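Local coordinates for protein glycosyl transferase (Staphylococcus aureus, PDB 5TZJ) that is a family 2 glycosyl transferase whose pocket holds uridine-diphosphate-N-acetylglucosamine, at residues 6-11 with 73-78; 38-43 with 66-71; 87-92 with 155-160. One frame throughout, in Å; residues are numbered along the deposited sequence.

Contact 1: residues 6-11 with 73-78; sequences IVPTYN and KPRNVA. With UD1 (uridine-diphosphate-N-acetylglucosamine), chain C.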
# COMPACT_ATOMS: atom_id res chain seq x y z
N ILE A 6 3.44 -4.91 -15.65
CA ILE A 6 2.10 -4.35 -15.84
C ILE A 6 2.15 -2.84 -15.58
O ILE A 6 2.54 -2.40 -14.49
CB ILE A 6 1.08 -5.06 -14.94
CG1 ILE A 6 0.81 -6.47 -15.50
CG2 ILE A 6 -0.21 -4.20 -14.77
CD1 ILE A 6 -0.02 -7.37 -14.61
N VAL A 7 1.70 -2.06 -16.56
CA VAL A 7 1.80 -0.61 -16.59
C VAL A 7 0.42 -0.03 -16.87
O VAL A 7 -0.05 -0.09 -18.01
CB VAL A 7 2.78 -0.12 -17.67
CG1 VAL A 7 2.88 1.42 -17.65
CG2 VAL A 7 4.14 -0.80 -17.50
N PRO A 8 -0.27 0.53 -15.88
CA PRO A 8 -1.48 1.30 -16.19
C PRO A 8 -1.07 2.69 -16.65
O PRO A 8 -0.20 3.31 -16.03
CB PRO A 8 -2.24 1.35 -14.85
CG PRO A 8 -1.04 1.31 -13.73
CD PRO A 8 0.08 0.48 -14.46
N THR A 9 -1.67 3.20 -17.72
CA THR A 9 -1.33 4.55 -18.17
C THR A 9 -2.55 5.47 -18.20
O THR A 9 -3.69 5.01 -18.43
CB THR A 9 -0.68 4.55 -19.57
OG1 THR A 9 -1.62 4.04 -20.53
CG2 THR A 9 0.58 3.66 -19.59
N TYR A 10 -2.32 6.78 -18.00
CA TYR A 10 -3.39 7.78 -18.06
C TYR A 10 -2.77 9.14 -18.36
O TYR A 10 -2.20 9.76 -17.46
CB TYR A 10 -4.22 7.86 -16.78
CG TYR A 10 -5.40 8.85 -16.95
CD1 TYR A 10 -6.16 8.86 -18.13
CD2 TYR A 10 -5.71 9.79 -15.97
CE1 TYR A 10 -7.20 9.74 -18.31
CE2 TYR A 10 -6.79 10.69 -16.14
CZ TYR A 10 -7.51 10.65 -17.32
OH TYR A 10 -8.56 11.52 -17.52
N ASN A 11 -2.88 9.59 -19.63
CA ASN A 11 -2.30 10.88 -20.04
C ASN A 11 -0.84 10.97 -19.61
O ASN A 11 -0.37 11.97 -19.05
CB ASN A 11 -3.14 12.03 -19.52
CG ASN A 11 -4.50 12.13 -20.23
OD1 ASN A 11 -4.63 11.67 -21.38
ND2 ASN A 11 -5.49 12.72 -19.57
N LYS A 73 -8.59 -0.69 -12.07
CA LYS A 73 -9.18 -1.41 -13.20
C LYS A 73 -8.17 -1.68 -14.31
O LYS A 73 -8.07 -2.84 -14.75
CB LYS A 73 -10.41 -0.66 -13.73
CG LYS A 73 -11.03 -1.48 -14.88
CD LYS A 73 -12.42 -0.97 -15.29
CE LYS A 73 -13.12 -1.98 -16.20
NZ LYS A 73 -14.43 -1.35 -16.66
N PRO A 74 -7.34 -0.72 -14.77
CA PRO A 74 -6.34 -1.09 -15.78
C PRO A 74 -5.37 -2.15 -15.31
O PRO A 74 -4.93 -2.96 -16.13
CB PRO A 74 -5.64 0.23 -16.13
CG PRO A 74 -6.21 1.27 -15.28
CD PRO A 74 -7.43 0.74 -14.58
N ARG A 75 -5.02 -2.18 -14.00
CA ARG A 75 -4.09 -3.24 -13.60
C ARG A 75 -4.79 -4.59 -13.58
O ARG A 75 -4.18 -5.61 -13.98
CB ARG A 75 -3.41 -2.96 -12.24
CG ARG A 75 -2.52 -1.69 -12.13
CD ARG A 75 -2.06 -1.49 -10.65
NE ARG A 75 -1.14 -0.37 -10.45
CZ ARG A 75 -1.21 0.46 -9.42
NH1 ARG A 75 -2.18 0.28 -8.53
NH2 ARG A 75 -0.34 1.46 -9.27
N ASN A 76 -6.06 -4.62 -13.18
CA ASN A 76 -6.87 -5.85 -13.22
C ASN A 76 -7.01 -6.38 -14.64
O ASN A 76 -6.88 -7.59 -14.88
CB ASN A 76 -8.26 -5.57 -12.65
CG ASN A 76 -8.23 -5.36 -11.13
OD1 ASN A 76 -7.25 -5.75 -10.48
ND2 ASN A 76 -9.30 -4.81 -10.57
N VAL A 77 -7.30 -5.50 -15.61
CA VAL A 77 -7.39 -5.94 -17.01
C VAL A 77 -6.06 -6.52 -17.45
O VAL A 77 -6.01 -7.59 -18.09
CB VAL A 77 -7.80 -4.75 -17.90
CG1 VAL A 77 -7.78 -5.14 -19.40
CG2 VAL A 77 -9.13 -4.16 -17.42
N ALA A 78 -4.96 -5.85 -17.07
CA ALA A 78 -3.63 -6.34 -17.44
C ALA A 78 -3.33 -7.66 -16.76
O ALA A 78 -2.70 -8.55 -17.36
CB ALA A 78 -2.55 -5.32 -17.05
C1' UD1 C . 1.17 5.90 -5.65
C2' UD1 C . 1.54 4.43 -5.74
C3' UD1 C . 0.73 3.85 -6.85
C4' UD1 C . -0.68 3.79 -6.36
C5' UD1 C . -1.20 5.23 -6.28
C6' UD1 C . -2.60 5.26 -5.75
C7' UD1 C . 3.86 4.14 -4.82
C8' UD1 C . 3.27 4.21 -3.42
N2' UD1 C . 3.00 4.27 -5.97
O1' UD1 C . 1.59 6.48 -6.82
O3' UD1 C . 1.23 2.56 -7.30
O4' UD1 C . -1.46 3.01 -7.23
O5' UD1 C . -0.32 6.05 -5.39
O6' UD1 C . -2.72 4.38 -4.66
O7' UD1 C . 5.02 4.00 -4.99
N1 UD1 C . -3.53 5.76 -13.53
C2 UD1 C . -4.60 5.06 -14.30
N3 UD1 C . -5.99 5.62 -14.36
C4 UD1 C . -6.27 6.86 -13.64
C5 UD1 C . -5.20 7.55 -12.85
C6 UD1 C . -3.83 6.98 -12.80
O2 UD1 C . -4.35 4.07 -14.87
O4 UD1 C . -7.37 7.31 -13.68
C1B UD1 C . -2.23 5.16 -13.45
C2B UD1 C . -0.98 6.18 -13.67
O2' UD1 C . -0.78 6.38 -15.13
C3B UD1 C . 0.03 5.61 -13.03
C4B UD1 C . -0.60 4.80 -11.88
O4B UD1 C . -2.09 4.68 -12.22
O3B UD1 C . 0.72 4.59 -13.90
C5B UD1 C . -0.50 5.43 -10.60
O5B UD1 C . -1.13 6.68 -10.64
PA UD1 C . -0.24 7.96 -10.08
O1A UD1 C . -0.90 9.26 -10.46
O2A UD1 C . 1.18 7.87 -10.62
O3A UD1 C . -0.22 7.72 -8.43
PB UD1 C . 1.05 7.94 -7.39
O1B UD1 C . 2.23 8.66 -8.00
O2B UD1 C . 0.39 8.83 -6.35
O HOH W 1 1.42 -0.46 -11.87
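Ile-6 and Pro-8 of strand 3-9 pack against Pro-74, Arg-75 and Ala-78 of helix 72-81, a buried helix-on-sheet contact that reaches into the UD1 pocket. The local axes approach to 7.6 Å and run roughly antiparallel, with 143° between their directions. Packing is tight at the end away from the ligand, where Ile-6 CG2, the branch anti to the backbone N, presses on Ala-78 CB at 3.5 Å. One helical turn nearer the ligand, the two prolines meet through Pro-8 CB and Pro-74 CB, 3.8 Å apart. Pro-8 CG touches both CG and NE of Arg-75, whose chain, extended from CG to NE, passes the proline and delivers the guanidinium to the N-acetylglucosamine of UD1. There Arg-75 NH2 donates to UD1 O4' at 2.8 Å, and weaker bonds join NH2 to O3' and NH1 to O4'. A water accepts from Arg-75 NE at 2.9 Å, and a salt bridge to Glu-177 further fixes the rotation of the group. Backbone O of Pro-8 accepts from the ribose hydroxyl O3B of UD1 at 2.6 Å. A helix packed antiparallel on a strand of a parallel run, the strand's C-terminal end facing the nucleotide, is typical of the Rossmann-like half of a GT-A fold.

Contact 2: residues 38-43 with 66-71; sequences VDDCST and TNSGGP. With UD1 (uridine-diphosphate-N-acetylglucosamine), chain C.
Asp-40 lays its side chain across that of Asn-67 at about a right angle, carboxylate and amide planes 27° apart, and the two together grip the uracil of UD1. This is the base-recognition end of the Rossmann-like nucleotide site of a GT-A fold, built where strand 33-39 runs out and the loop leading to helix 72-81 comes alongside. The Asp-40 carboxylate is shared out: OD1 accepts from Ser-68 N at 2.6 Å, met on the syn side but tilted from the carboxylate plane, while OD2 accepts from uracil N3 of UD1 at 2.6 Å in a nearly straight bond (164°). Ser-68 therefore acts from the second shell, positioning the group that reads the base. Asn-67 uses its amide nitrogen twice, ND2 giving one bond to Asp-40 O at 3.0 Å, in the carbonyl plane on a lone pair, and another to O4 of UD1 at 3.0 Å. Its OD1 takes the N-H of Gly-69 from above the amide plane, closing an Asx turn that holds the amide in place. On the strand side, Asp-39 OD2 receives Ser-42 N in an Asx motif that curls the chain beyond the strand. Cys-41 CB lies 3.5 Å from both Thr-66 C and Asn-67 N, packed on that peptide link. Farther along the loop, Pro-71 CG touches the ribose ring oxygen O4B of UD1 at 3.2 Å.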
# COMPACT_ATOMS: atom_id res chain seq x y z
N VAL A 38 -2.11 -1.14 -20.14
CA VAL A 38 -3.53 -0.85 -20.24
C VAL A 38 -3.73 0.64 -20.03
O VAL A 38 -3.43 1.19 -18.96
CB VAL A 38 -4.36 -1.67 -19.25
CG1 VAL A 38 -5.88 -1.33 -19.46
CG2 VAL A 38 -4.09 -3.12 -19.48
N ASP A 39 -4.27 1.30 -21.05
CA ASP A 39 -4.40 2.75 -21.03
C ASP A 39 -5.80 3.11 -20.55
O ASP A 39 -6.81 2.66 -21.13
CB ASP A 39 -4.14 3.34 -22.43
CG ASP A 39 -4.28 4.85 -22.43
OD1 ASP A 39 -3.34 5.54 -21.93
OD2 ASP A 39 -5.34 5.34 -22.89
N ASP A 40 -5.87 3.92 -19.51
CA ASP A 40 -7.15 4.29 -18.90
C ASP A 40 -7.79 5.46 -19.63
O ASP A 40 -8.11 6.50 -19.04
CB ASP A 40 -6.94 4.60 -17.42
CG ASP A 40 -8.19 4.34 -16.59
OD1 ASP A 40 -9.26 4.07 -17.21
OD2 ASP A 40 -8.10 4.43 -15.33
N CYS A 41 -7.98 5.27 -20.94
CA CYS A 41 -8.66 6.23 -21.81
C CYS A 41 -7.95 7.58 -21.84
O CYS A 41 -8.54 8.63 -21.58
CB CYS A 41 -10.13 6.39 -21.41
SG CYS A 41 -11.14 7.03 -22.81
N SER A 42 -6.66 7.55 -22.16
CA SER A 42 -5.89 8.78 -22.35
C SER A 42 -6.43 9.58 -23.52
O SER A 42 -6.93 9.02 -24.51
CB SER A 42 -4.41 8.47 -22.58
OG SER A 42 -3.87 7.90 -21.39
N THR A 43 -6.31 10.91 -23.41
CA THR A 43 -6.60 11.78 -24.55
C THR A 43 -5.34 12.32 -25.21
O THR A 43 -5.46 13.03 -26.21
CB THR A 43 -7.49 12.94 -24.12
OG1 THR A 43 -6.84 13.64 -23.04
CG2 THR A 43 -8.87 12.43 -23.65
N THR A 66 -13.42 4.22 -21.31
CA THR A 66 -13.66 5.43 -20.54
C THR A 66 -12.75 5.38 -19.31
O THR A 66 -12.36 4.30 -18.87
CB THR A 66 -15.14 5.55 -20.17
OG1 THR A 66 -15.47 6.92 -19.90
CG2 THR A 66 -15.50 4.66 -19.00
N ASN A 67 -12.40 6.55 -18.76
CA ASN A 67 -11.43 6.56 -17.67
C ASN A 67 -12.02 5.90 -16.42
O ASN A 67 -13.10 6.26 -15.96
CB ASN A 67 -10.96 7.98 -17.35
CG ASN A 67 -10.04 8.00 -16.13
OD1 ASN A 67 -10.50 8.23 -15.00
ND2 ASN A 67 -8.77 7.62 -16.33
N SER A 68 -11.31 4.93 -15.86
CA SER A 68 -11.92 4.14 -14.80
C SER A 68 -11.90 4.79 -13.42
O SER A 68 -12.44 4.18 -12.49
CB SER A 68 -11.22 2.81 -14.66
OG SER A 68 -10.07 2.97 -13.83
N GLY A 69 -11.28 5.94 -13.23
CA GLY A 69 -11.26 6.51 -11.90
C GLY A 69 -10.11 6.09 -11.01
O GLY A 69 -10.15 6.36 -9.80
N GLY A 70 -9.09 5.41 -11.56
CA GLY A 70 -7.93 5.01 -10.80
C GLY A 70 -7.14 3.90 -11.47
O GLY A 70 -7.58 3.34 -12.48
N PRO A 71 -6.00 3.53 -10.86
CA PRO A 71 -5.12 2.47 -11.41
C PRO A 71 -5.69 1.06 -11.32
O PRO A 71 -5.16 0.14 -11.98
CB PRO A 71 -3.87 2.55 -10.51
CG PRO A 71 -3.99 3.81 -9.76
CD PRO A 71 -5.44 4.13 -9.65
C1' UD1 C . 1.17 5.90 -5.65
C2' UD1 C . 1.54 4.43 -5.74
C3' UD1 C . 0.73 3.85 -6.85
C4' UD1 C . -0.68 3.79 -6.36
C5' UD1 C . -1.20 5.23 -6.28
C6' UD1 C . -2.60 5.26 -5.75
C7' UD1 C . 3.86 4.14 -4.82
C8' UD1 C . 3.27 4.21 -3.42
N2' UD1 C . 3.00 4.27 -5.97
O1' UD1 C . 1.59 6.48 -6.82
O3' UD1 C . 1.23 2.56 -7.30
O4' UD1 C . -1.46 3.01 -7.23
O5' UD1 C . -0.32 6.05 -5.39
O6' UD1 C . -2.72 4.38 -4.66
O7' UD1 C . 5.02 4.00 -4.99
N1 UD1 C . -3.53 5.76 -13.53
C2 UD1 C . -4.60 5.06 -14.30
N3 UD1 C . -5.99 5.62 -14.36
C4 UD1 C . -6.27 6.86 -13.64
C5 UD1 C . -5.20 7.55 -12.85
C6 UD1 C . -3.83 6.98 -12.80
O2 UD1 C . -4.35 4.07 -14.87
O4 UD1 C . -7.37 7.31 -13.68
C1B UD1 C . -2.23 5.16 -13.45
C2B UD1 C . -0.98 6.18 -13.67
O2' UD1 C . -0.78 6.38 -15.13
C3B UD1 C . 0.03 5.61 -13.03
C4B UD1 C . -0.60 4.80 -11.88
O4B UD1 C . -2.09 4.68 -12.22
O3B UD1 C . 0.72 4.59 -13.90
C5B UD1 C . -0.50 5.43 -10.60
O5B UD1 C . -1.13 6.68 -10.64
PA UD1 C . -0.24 7.96 -10.08
O1A UD1 C . -0.90 9.26 -10.46
O2A UD1 C . 1.18 7.87 -10.62
O3A UD1 C . -0.22 7.72 -8.43
PB UD1 C . 1.05 7.94 -7.39
O1B UD1 C . 2.23 8.66 -8.00
O2B UD1 C . 0.39 8.83 -6.35

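Contact 3: residues 87-92 with 155-160; sequences VLFVDS and KIYRTA. With UD1 (uridine-diphosphate-N-acetylglucosamine), chain C.
Val-87 N donates to Tyr-157 O at 2.7 Å, and Tyr-157 N returns a bond of 2.8 Å to Val-87 O at 163°. The CA-H of Ile-156 makes a weaker contact with that same oxygen, its CA 3.2 Å from Val-87 O. The two N-H...O bonds make Val-87 and Tyr-157 an antiparallel hydrogen-bonded pair. Leu-88 and Ile-156 follow as the non-hydrogen-bonded pair, with their side chains on the other face of the sheet. There Leu-88 CD1 rests on Ile-156 CG1 at 3.9 Å and also reaches the carbonyl of Lys-155, while helix 100-111 packs over both residues. On the face of Val-87 and Tyr-157, Val-87 CG2 leans on Tyr-157 CB, and CG1 touches Thr-159 OG1, a hydroxyl bonded to Gly-84 O. The Phe-89 ring comes with its CD2-CE2 edge to CD2 and CE2 of Tyr-157, the planes inclined at 73° and the centroids 5.8 Å apart. Phe-181 meets both rings, and the Tyr-157 hydroxyl is tied to Thr-182. Strand 86-89 is a parallel neighbour of strand 3-9, so this pairing is where the parallel run of strands in the Rossmann-like sheet of the GT-A fold meets its first antiparallel neighbour on this side. Beyond Val-90 the chain enters the ligand pocket with Asp-91 and Ser-92, the first two residues of a D-x-D sequence, the signature of many GT-A enzymes. With CG anti to its carbonyl carbon (chi1 -69°), Asp-91 reaches the N-acetylglucosamine of UD1, and its OD2 accepts from UD1 O3' at 2.6 Å. Ser-92 holds the ribose by two adjacent groups, its N donating to UD1 O3B at 2.8 Å and its OG hydrogen-bonded to UD1 O2' at 2.8 Å.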
# COMPACT_ATOMS: atom_id res chain seq x y z
N VAL A 87 4.40 -11.34 -11.87
CA VAL A 87 4.10 -10.00 -12.35
C VAL A 87 4.90 -8.96 -11.57
O VAL A 87 5.20 -9.11 -10.37
CB VAL A 87 2.60 -9.64 -12.33
CG1 VAL A 87 1.81 -10.61 -13.23
CG2 VAL A 87 2.04 -9.63 -10.93
N LEU A 88 5.22 -7.87 -12.27
CA LEU A 88 5.79 -6.67 -11.67
C LEU A 88 4.94 -5.49 -12.11
O LEU A 88 4.77 -5.28 -13.31
CB LEU A 88 7.23 -6.45 -12.11
CG LEU A 88 7.85 -5.09 -11.76
CD1 LEU A 88 7.93 -4.84 -10.25
CD2 LEU A 88 9.26 -5.01 -12.43
N PHE A 89 4.42 -4.74 -11.15
CA PHE A 89 3.66 -3.54 -11.43
C PHE A 89 4.58 -2.32 -11.41
O PHE A 89 5.26 -2.07 -10.41
CB PHE A 89 2.52 -3.34 -10.41
CG PHE A 89 1.52 -4.46 -10.40
CD1 PHE A 89 0.43 -4.46 -11.32
CD2 PHE A 89 1.68 -5.53 -9.55
CE1 PHE A 89 -0.49 -5.51 -11.31
CE2 PHE A 89 0.75 -6.57 -9.53
CZ PHE A 89 -0.33 -6.56 -10.42
N VAL A 90 4.59 -1.57 -12.49
CA VAL A 90 5.35 -0.32 -12.55
C VAL A 90 4.42 0.78 -13.01
O VAL A 90 3.78 0.64 -14.06
CB VAL A 90 6.54 -0.41 -13.52
CG1 VAL A 90 7.38 0.88 -13.37
CG2 VAL A 90 7.32 -1.65 -13.23
N ASP A 91 4.43 1.89 -12.30
CA ASP A 91 3.61 3.02 -12.69
C ASP A 91 4.26 3.83 -13.79
O ASP A 91 5.49 3.83 -13.97
CB ASP A 91 3.32 3.90 -11.49
CG ASP A 91 2.40 3.22 -10.52
OD1 ASP A 91 1.71 2.24 -10.95
OD2 ASP A 91 2.36 3.66 -9.36
N SER A 92 3.40 4.50 -14.57
CA SER A 92 3.81 5.05 -15.86
C SER A 92 4.87 6.13 -15.73
O SER A 92 5.61 6.38 -16.69
CB SER A 92 2.58 5.58 -16.60
OG SER A 92 1.96 6.62 -15.87
N LYS A 155 6.09 -4.23 -6.60
CA LYS A 155 6.76 -5.43 -6.13
C LYS A 155 6.53 -6.52 -7.17
O LYS A 155 5.74 -6.35 -8.12
CB LYS A 155 6.22 -5.88 -4.76
CG LYS A 155 6.20 -4.74 -3.69
CD LYS A 155 5.33 -5.12 -2.48
CE LYS A 155 5.57 -4.16 -1.28
NZ LYS A 155 5.22 -2.77 -1.64
N ILE A 156 7.20 -7.64 -6.98
CA ILE A 156 7.04 -8.81 -7.83
C ILE A 156 6.17 -9.83 -7.11
O ILE A 156 6.45 -10.19 -5.94
CB ILE A 156 8.42 -9.38 -8.20
CG1 ILE A 156 9.18 -8.33 -9.02
CG2 ILE A 156 8.29 -10.71 -9.00
CD1 ILE A 156 10.56 -8.80 -9.47
N TYR A 157 5.14 -10.31 -7.81
CA TYR A 157 4.19 -11.27 -7.25
C TYR A 157 4.08 -12.48 -8.15
O TYR A 157 4.02 -12.35 -9.37
CB TYR A 157 2.81 -10.69 -7.11
CG TYR A 157 2.71 -9.37 -6.39
CD1 TYR A 157 2.16 -9.32 -5.10
CD2 TYR A 157 3.12 -8.16 -6.98
CE1 TYR A 157 2.03 -8.12 -4.43
CE2 TYR A 157 2.99 -6.94 -6.30
CZ TYR A 157 2.42 -6.94 -5.03
OH TYR A 157 2.25 -5.77 -4.32
N ARG A 158 4.02 -13.68 -7.54
CA ARG A 158 3.81 -14.87 -8.35
C ARG A 158 2.41 -14.81 -8.94
O ARG A 158 1.44 -14.57 -8.21
CB ARG A 158 3.97 -16.14 -7.53
CG ARG A 158 3.87 -17.44 -8.37
CD ARG A 158 3.96 -18.65 -7.44
NE ARG A 158 5.26 -18.70 -6.78
CZ ARG A 158 6.34 -19.28 -7.31
NH1 ARG A 158 6.28 -19.83 -8.52
NH2 ARG A 158 7.50 -19.29 -6.64
N THR A 159 2.30 -15.00 -10.26
CA THR A 159 1.01 -14.80 -10.92
C THR A 159 -0.05 -15.76 -10.39
O THR A 159 -1.19 -15.35 -10.13
CB THR A 159 1.19 -14.93 -12.45
OG1 THR A 159 2.22 -14.02 -12.88
CG2 THR A 159 -0.13 -14.62 -13.20
N ALA A 160 0.31 -17.02 -10.16
CA ALA A 160 -0.64 -17.98 -9.59
C ALA A 160 -1.05 -17.62 -8.17
O ALA A 160 -2.15 -17.99 -7.73
CB ALA A 160 -0.07 -19.39 -9.62
C1' UD1 C . 1.17 5.90 -5.65
C2' UD1 C . 1.54 4.43 -5.74
C3' UD1 C . 0.73 3.85 -6.85
C4' UD1 C . -0.68 3.79 -6.36
C5' UD1 C . -1.20 5.23 -6.28
C6' UD1 C . -2.60 5.26 -5.75
C7' UD1 C . 3.86 4.14 -4.82
C8' UD1 C . 3.27 4.21 -3.42
N2' UD1 C . 3.00 4.27 -5.97
O1' UD1 C . 1.59 6.48 -6.82
O3' UD1 C . 1.23 2.56 -7.30
O4' UD1 C . -1.46 3.01 -7.23
O5' UD1 C . -0.32 6.05 -5.39
O6' UD1 C . -2.72 4.38 -4.66
O7' UD1 C . 5.02 4.00 -4.99
N1 UD1 C . -3.53 5.76 -13.53
C2 UD1 C . -4.60 5.06 -14.30
N3 UD1 C . -5.99 5.62 -14.36
C4 UD1 C . -6.27 6.86 -13.64
C5 UD1 C . -5.20 7.55 -12.85
C6 UD1 C . -3.83 6.98 -12.80
O2 UD1 C . -4.35 4.07 -14.87
O4 UD1 C . -7.37 7.31 -13.68
C1B UD1 C . -2.23 5.16 -13.45
C2B UD1 C . -0.98 6.18 -13.67
O2' UD1 C . -0.78 6.38 -15.13
C3B UD1 C . 0.03 5.61 -13.03
C4B UD1 C . -0.60 4.80 -11.88
O4B UD1 C . -2.09 4.68 -12.22
O3B UD1 C . 0.72 4.59 -13.90
C5B UD1 C . -0.50 5.43 -10.60
O5B UD1 C . -1.13 6.68 -10.64
PA UD1 C . -0.24 7.96 -10.08
O1A UD1 C . -0.90 9.26 -10.46
O2A UD1 C . 1.18 7.87 -10.62
O3A UD1 C . -0.22 7.72 -8.43
PB UD1 C . 1.05 7.94 -7.39
O1B UD1 C . 2.23 8.66 -8.00
O2B UD1 C . 0.39 8.83 -6.35

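All three contacts reach the same mixed sheet and touch UD1. Contact 2 is nested within the chain loop closed by contact 1, their centres about 7 Å apart, and contact 3 follows in series, about 12 Å from contact 1 and 19 Å from contact 2. Strand 3-9 lies between strands 33-39 and 86-89, so contact 1 joins the other two: Thr-9 O lies 2.7 Å from Asp-40 N, and Arg-75 NH2 forms a 2.8 Å salt bridge with Asp-91 OD1. The C-terminal ends of adjacent strands, with helix 72-81, line one pocket, contact 2 mainly at the uracil, contact 1 along the ligand from base to N-acetylglucosamine, contact 3 at the ribose and the N-acetylglucosamine.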